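Glycosyl hydrolase family 10 (Prevotella bryantii, PDB 4MGQ) probably hydrolyses internal beta-1,4-xylosidic linkages in xylan as an endo-xylanase, the piece here being its calcium-binding carbohydrate-binding module. Local coordinates at residues K47-C61 and L109-P123. Sequence-based numbering, arbitrary orientation.
With CA (calcium ion), chain B.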
loop_
_atom_site.group_PDB
_atom_site.type_symbol
_atom_site.label_atom_id
_atom_site.label_comp_id
_atom_site.label_asym_id
_atom_site.label_seq_id
_atom_site.Cartn_x
_atom_site.Cartn_y
_atom_site.Cartn_z
ATOM N N LYS A 47 17.478 -0.009 -10.999
ATOM C CA LYS A 47 16.306 0.672 -11.546
ATOM C C LYS A 47 15.574 1.422 -10.441
ATOM O O LYS A 47 15.519 0.954 -9.303
ATOM C CB LYS A 47 15.352 -0.322 -12.221
ATOM C CG LYS A 47 15.845 -0.869 -13.564
ATOM C CD LYS A 47 14.751 -1.681 -14.246
ATOM C CE LYS A 47 15.130 -2.052 -15.679
ATOM N NZ LYS A 47 13.984 -2.726 -16.358
ATOM N N THR A 48 15.020 2.580 -10.780
ATOM C CA THR A 48 14.244 3.347 -9.812
ATOM C C THR A 48 12.751 3.109 -9.980
ATOM O O THR A 48 12.220 3.144 -11.092
ATOM C CB THR A 48 14.551 4.841 -9.916
ATOM O OG1 THR A 48 15.906 5.055 -9.505
ATOM C CG2 THR A 48 13.634 5.656 -9.009
ATOM N N TYR A 49 12.088 2.867 -8.855
ATOM C CA TYR A 49 10.666 2.555 -8.822
ATOM C C TYR A 49 9.953 3.613 -8.005
ATOM O O TYR A 49 10.511 4.144 -7.051
ATOM C CB TYR A 49 10.431 1.162 -8.228
ATOM C CG TYR A 49 11.050 0.089 -9.077
ATOM C CD1 TYR A 49 12.391 -0.238 -8.939
ATOM C CD2 TYR A 49 10.300 -0.570 -10.042
ATOM C CE1 TYR A 49 12.976 -1.219 -9.742
ATOM C CE2 TYR A 49 10.867 -1.552 -10.842
ATOM C CZ TYR A 49 12.208 -1.856 -10.691
ATOM O OH TYR A 49 12.781 -2.813 -11.490
ATOM N N THR A 50 8.722 3.923 -8.385
ATOM C CA THR A 50 7.974 4.974 -7.700
ATOM C C THR A 50 6.693 4.411 -7.111
ATOM O O THR A 50 5.842 3.881 -7.832
ATOM C CB THR A 50 7.640 6.142 -8.653
ATOM O OG1 THR A 50 8.854 6.719 -9.145
ATOM C CG2 THR A 50 6.833 7.220 -7.937
ATOM N N LEU A 51 6.571 4.496 -5.788
ATOM C CA LEU A 51 5.347 4.079 -5.116
ATOM C C LEU A 51 4.378 5.253 -5.083
ATOM O O LEU A 51 4.721 6.314 -4.574
ATOM C CB LEU A 51 5.647 3.601 -3.687
ATOM C CG LEU A 51 4.444 3.166 -2.843
ATOM C CD1 LEU A 51 3.783 1.904 -3.392
ATOM C CD2 LEU A 51 4.856 2.946 -1.383
ATOM N N LYS A 52 3.181 5.073 -5.636
ATOM C CA LYS A 52 2.131 6.084 -5.523
ATOM C C LYS A 52 0.942 5.504 -4.799
ATOM O O LYS A 52 0.607 4.334 -4.996
ATOM C CB LYS A 52 1.680 6.577 -6.900
ATOM C CG LYS A 52 2.742 7.266 -7.705
ATOM C CD LYS A 52 2.107 7.807 -8.996
ATOM C CE LYS A 52 3.127 8.453 -9.891
ATOM N NZ LYS A 52 2.479 8.920 -11.161
ATOM N N LEU A 53 0.271 6.327 -4.001
ATOM C CA LEU A 53 -0.971 5.911 -3.360
ATOM C C LEU A 53 -1.625 7.113 -2.702
ATOM O O LEU A 53 -1.040 8.198 -2.677
ATOM C CB LEU A 53 -0.698 4.799 -2.334
ATOM C CG LEU A 53 0.147 5.150 -1.102
ATOM C CD1 LEU A 53 -0.610 4.754 0.167
ATOM C CD2 LEU A 53 1.524 4.511 -1.137
ATOM N N ARG A 54 -2.847 6.943 -2.206
ATOM C CA ARG A 54 -3.360 7.901 -1.231
ATOM C C ARG A 54 -3.529 7.167 0.088
ATOM O O ARG A 54 -3.810 5.967 0.113
ATOM C CB ARG A 54 -4.673 8.563 -1.679
ATOM C CG ARG A 54 -5.837 7.636 -1.963
ATOM C CD ARG A 54 -7.103 8.444 -2.339
ATOM N NE ARG A 54 -8.226 7.537 -2.512
ATOM C CZ ARG A 54 -9.419 7.693 -1.947
ATOM N NH1 ARG A 54 -9.672 8.760 -1.199
ATOM N NH2 ARG A 54 -10.364 6.790 -2.149
ATOM N N VAL A 55 -3.351 7.897 1.184
ATOM C CA VAL A 55 -3.357 7.280 2.498
ATOM C C VAL A 55 -4.047 8.201 3.501
ATOM O O VAL A 55 -4.033 9.425 3.342
ATOM C CB VAL A 55 -1.918 6.956 2.965
ATOM C CG1 VAL A 55 -1.103 8.241 3.142
ATOM C CG2 VAL A 55 -1.942 6.122 4.245
ATOM N N LYS A 56 -4.646 7.599 4.518
ATOM C CA LYS A 56 -5.292 8.312 5.613
ATOM C C LYS A 56 -5.055 7.480 6.872
ATOM O O LYS A 56 -5.134 6.256 6.831
ATOM C CB LYS A 56 -6.790 8.502 5.310
ATOM C CG LYS A 56 -7.654 9.061 6.444
ATOM C CD LYS A 56 -9.139 8.920 6.083
ATOM C CE LYS A 56 -10.044 9.220 7.273
ATOM N NZ LYS A 56 -10.029 10.679 7.612
ATOM N N THR A 57 -4.726 8.130 7.982
ATOM C CA THR A 57 -4.564 7.410 9.244
ATOM C C THR A 57 -5.309 8.150 10.342
ATOM O O THR A 57 -5.646 9.313 10.163
ATOM C CB THR A 57 -3.089 7.251 9.653
ATOM O OG1 THR A 57 -2.395 8.488 9.453
ATOM C CG2 THR A 57 -2.403 6.137 8.836
ATOM N N SER A 58 -5.571 7.481 11.462
ATOM C CA SER A 58 -6.300 8.127 12.556
ATOM C C SER A 58 -5.357 8.996 13.385
ATOM O O SER A 58 -5.798 9.781 14.223
ATOM C CB SER A 58 -7.009 7.096 13.424
ATOM O OG SER A 58 -6.111 6.096 13.871
ATOM N N ALA A 59 -4.058 8.860 13.140
ATOM C CA ALA A 59 -3.079 9.812 13.662
ATOM C C ALA A 59 -1.936 10.000 12.684
ATOM O O ALA A 59 -1.563 9.057 11.983
ATOM C CB ALA A 59 -2.551 9.353 14.989
ATOM N N ALA A 60 -1.391 11.212 12.642
ATOM C CA ALA A 60 -0.245 11.516 11.799
ATOM C C ALA A 60 0.894 10.567 12.142
ATOM O O ALA A 60 1.164 10.305 13.312
ATOM C CB ALA A 60 0.183 12.960 11.973
ATOM N N CYS A 61 1.544 10.030 11.117
ATOM C CA CYS A 61 2.624 9.079 11.342
ATOM C C CYS A 61 3.522 8.960 10.121
ATOM O O CYS A 61 3.200 9.465 9.039
ATOM C CB CYS A 61 2.059 7.701 11.694
ATOM S SG CYS A 61 1.056 6.981 10.341
ATOM N N LEU A 109 2.609 1.542 14.940
ATOM C CA LEU A 109 1.456 2.413 14.734
ATOM C C LEU A 109 0.277 1.992 15.602
ATOM O O LEU A 109 0.180 0.842 16.020
ATOM C CB LEU A 109 1.033 2.413 13.260
ATOM C CG LEU A 109 2.151 2.689 12.256
ATOM C CD1 LEU A 109 1.550 2.689 10.842
ATOM C CD2 LEU A 109 2.880 4.004 12.548
ATOM N N GLY A 110 -0.619 2.937 15.856
ATOM C CA GLY A 110 -1.862 2.649 16.543
ATOM C C GLY A 110 -3.045 3.210 15.774
ATOM O O GLY A 110 -2.898 4.154 14.996
ATOM N N GLY A 111 -4.220 2.637 16.005
ATOM C CA GLY A 111 -5.435 3.144 15.405
ATOM C C GLY A 111 -5.752 2.493 14.067
ATOM O O GLY A 111 -5.740 1.273 13.933
ATOM N N ASP A 112 -6.047 3.331 13.085
ATOM C CA ASP A 112 -6.587 2.885 11.803
ATOM C C ASP A 112 -5.753 3.395 10.643
ATOM O O ASP A 112 -5.196 4.486 10.703
ATOM C CB ASP A 112 -8.030 3.383 11.634
ATOM C CG ASP A 112 -9.016 2.663 12.534
ATOM O OD1 ASP A 112 -8.884 1.448 12.724
ATOM O OD2 ASP A 112 -9.930 3.327 13.055
ATOM N N ILE A 113 -5.685 2.619 9.567
ATOM C CA ILE A 113 -5.060 3.102 8.343
ATOM C C ILE A 113 -5.938 2.703 7.159
ATOM O O ILE A 113 -6.509 1.611 7.141
ATOM C CB ILE A 113 -3.609 2.551 8.169
ATOM C CG1 ILE A 113 -2.977 3.085 6.881
ATOM C CG2 ILE A 113 -3.591 1.029 8.233
ATOM C CD1 ILE A 113 -1.467 2.869 6.791
ATOM N N TRP A 114 -6.088 3.630 6.221
ATOM C CA TRP A 114 -6.768 3.396 4.949
ATOM C C TRP A 114 -5.811 3.720 3.804
ATOM O O TRP A 114 -5.053 4.686 3.878
ATOM C CB TRP A 114 -8.025 4.267 4.803
ATOM C CG TRP A 114 -9.098 4.116 5.849
ATOM C CD1 TRP A 114 -10.245 3.386 5.746
ATOM C CD2 TRP A 114 -9.145 4.757 7.136
ATOM N NE1 TRP A 114 -11.004 3.526 6.889
ATOM C CE2 TRP A 114 -10.346 4.356 7.757
ATOM C CE3 TRP A 114 -8.285 5.627 7.822
ATOM C CZ2 TRP A 114 -10.709 4.786 9.034
ATOM C CZ3 TRP A 114 -8.651 6.059 9.091
ATOM C CH2 TRP A 114 -9.852 5.637 9.681
ATOM N N MET A 115 -5.836 2.916 2.745
ATOM C CA MET A 115 -4.999 3.177 1.575
ATOM C C MET A 115 -5.790 2.901 0.307
ATOM O O MET A 115 -6.683 2.058 0.302
ATOM C CB MET A 115 -3.720 2.324 1.591
ATOM C CG MET A 115 -2.687 2.819 2.590
ATOM S SD MET A 115 -1.125 1.919 2.492
ATOM C CE MET A 115 -1.625 0.391 3.255
ATOM N N ASP A 116 -5.447 3.607 -0.765
ATOM C CA ASP A 116 -6.134 3.411 -2.043
ATOM C C ASP A 116 -5.240 3.861 -3.188
ATOM O O ASP A 116 -4.237 4.563 -2.981
ATOM C CB ASP A 116 -7.467 4.187 -2.062
ATOM C CG ASP A 116 -8.443 3.683 -3.128
ATOM O OD1 ASP A 116 -8.256 2.562 -3.666
ATOM O OD2 ASP A 116 -9.423 4.410 -3.398
ATOM N N ASP A 117 -5.600 3.436 -4.397
ATOM C CA ASP A 117 -4.927 3.882 -5.612
ATOM C C ASP A 117 -3.424 3.611 -5.553
ATOM O O ASP A 117 -2.596 4.450 -5.910
ATOM C CB ASP A 117 -5.233 5.354 -5.840
ATOM C CG ASP A 117 -6.729 5.612 -5.935
ATOM O OD1 ASP A 117 -7.387 4.896 -6.717
ATOM O OD2 ASP A 117 -7.249 6.496 -5.216
ATOM N N VAL A 118 -3.084 2.411 -5.095
ATOM C CA VAL A 118 -1.692 2.017 -4.940
ATOM C C VAL A 118 -1.103 1.578 -6.276
ATOM O O VAL A 118 -1.628 0.668 -6.932
ATOM C CB VAL A 118 -1.546 0.873 -3.931
ATOM C CG1 VAL A 118 -0.063 0.579 -3.674
ATOM C CG2 VAL A 118 -2.278 1.210 -2.629
ATOM N N GLN A 119 -0.035 2.255 -6.674
ATOM C CA GLN A 119 0.713 1.918 -7.887
ATOM C C GLN A 119 2.186 1.780 -7.549
ATOM O O GLN A 119 2.680 2.421 -6.619
ATOM C CB GLN A 119 0.544 2.996 -8.960
ATOM C CG GLN A 119 -0.886 3.312 -9.317
ATOM C CD GLN A 119 -0.984 4.396 -10.381
ATOM O OE1 GLN A 119 -1.837 4.339 -11.262
ATOM N NE2 GLN A 119 -0.135 5.398 -10.283
ATOM N N LEU A 120 2.898 0.975 -8.329
ATOM C CA LEU A 120 4.348 0.927 -8.221
ATOM C C LEU A 120 4.896 0.927 -9.631
ATOM O O LEU A 120 4.769 -0.071 -10.340
ATOM C CB LEU A 120 4.824 -0.308 -7.462
ATOM C CG LEU A 120 6.337 -0.395 -7.249
ATOM C CD1 LEU A 120 6.852 0.686 -6.276
ATOM C CD2 LEU A 120 6.748 -1.794 -6.793
ATOM N N LEU A 121 5.458 2.061 -10.036
ATOM C CA LEU A 121 5.848 2.257 -11.434
ATOM C C LEU A 121 7.327 2.017 -11.663
ATOM O O LEU A 121 8.174 2.561 -10.958
ATOM C CB LEU A 121 5.456 3.662 -11.873
ATOM C CG LEU A 121 4.040 3.792 -11.313
ATOM C CD1 LEU A 121 3.658 5.191 -10.954
ATOM C CD2 LEU A 121 3.004 3.096 -12.183
ATOM N N ASP A 122 7.645 1.200 -12.662
ATOM C CA ASP A 122 9.043 0.976 -13.000
ATOM C C ASP A 122 9.537 2.194 -13.807
ATOM O O ASP A 122 8.757 3.118 -14.039
ATOM C CB ASP A 122 9.210 -0.390 -13.711
ATOM C CG ASP A 122 8.735 -0.410 -15.164
ATOM O OD1 ASP A 122 8.350 0.624 -15.742
ATOM O OD2 ASP A 122 8.771 -1.521 -15.731
ATOM N N PRO A 123 10.836 2.242 -14.182
ATOM C CA PRO A 123 11.304 3.453 -14.867
ATOM C C PRO A 123 10.576 3.781 -16.175
ATOM O O PRO A 123 10.557 4.948 -16.571
ATOM C CB PRO A 123 12.776 3.141 -15.157
ATOM C CG PRO A 123 13.168 2.159 -14.135
ATOM C CD PRO A 123 11.952 1.328 -13.868
HETATM CA CA CA B . -10.527 2.494 -4.636
HETATM O O HOH W 1 10.164 5.329 -11.106
HETATM O O HOH W 2 0.915 6.761 -12.383
HETATM O O HOH W 3 -3.296 5.502 12.663
HETATM O O HOH W 4 -9.507 3.156 -6.725
HETATM O O HOH W 5 -11.777 4.508 -5.205
#
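Arg-54 lies alongside Asp-116, both pointing the same way, and its NH2 reaches Asp-116 OD2 at 2.8 Å, in the guanidinium plane and on the anti lone pair of that oxygen. With CG lodged between its backbone N and carbonyl carbon (chi1 59°) and the chain extended to NE, the arginine also meets Asp-117: NE to OD2 is 3.1 Å, a salt bridge whose hydrogen bond is weak and bent. NH1 pairs with Asp-156. Asp-116 spends both carboxylate oxygens on the calcium ion, each at 2.5 Å, so OD2 serves metal and arginine together; His-17, Thr-133, Glu-135 and two waters complete the site, and one of those waters donates to Asp-117 OD1. The metal and Arg-54 together probably keep Asp-116 charged.

These strands, 48-57 and 111-121, are antiparallel neighbours inside one five-stranded sheet of the beta-sandwich carbohydrate-binding module, with strand 87-94 beyond the first and 17-24 beyond the second. Paired N-H and C=O groups link Thr-50 with Leu-121, Lys-52 with Gln-119, Arg-54 with Asp-116 and Lys-56 with Trp-114; between Lys-52 and Arg-54 a beta bulge shifts the register by one, at Asp-117.

Lys-56 passes CE over one face of the Trp-114 six-membered ring, 4.2 Å from its centroid, while NZ goes on to Asp-158 and Thr-84 O. At the far end Ser-58 OG accepts from Asp-112 N (2.9 Å) and donates to a water that in turn donates to Gly-110 O and Asp-112 O. Another water accepts from both Lys-52 NZ and Gln-119 NE2, the latter at 2.7 Å.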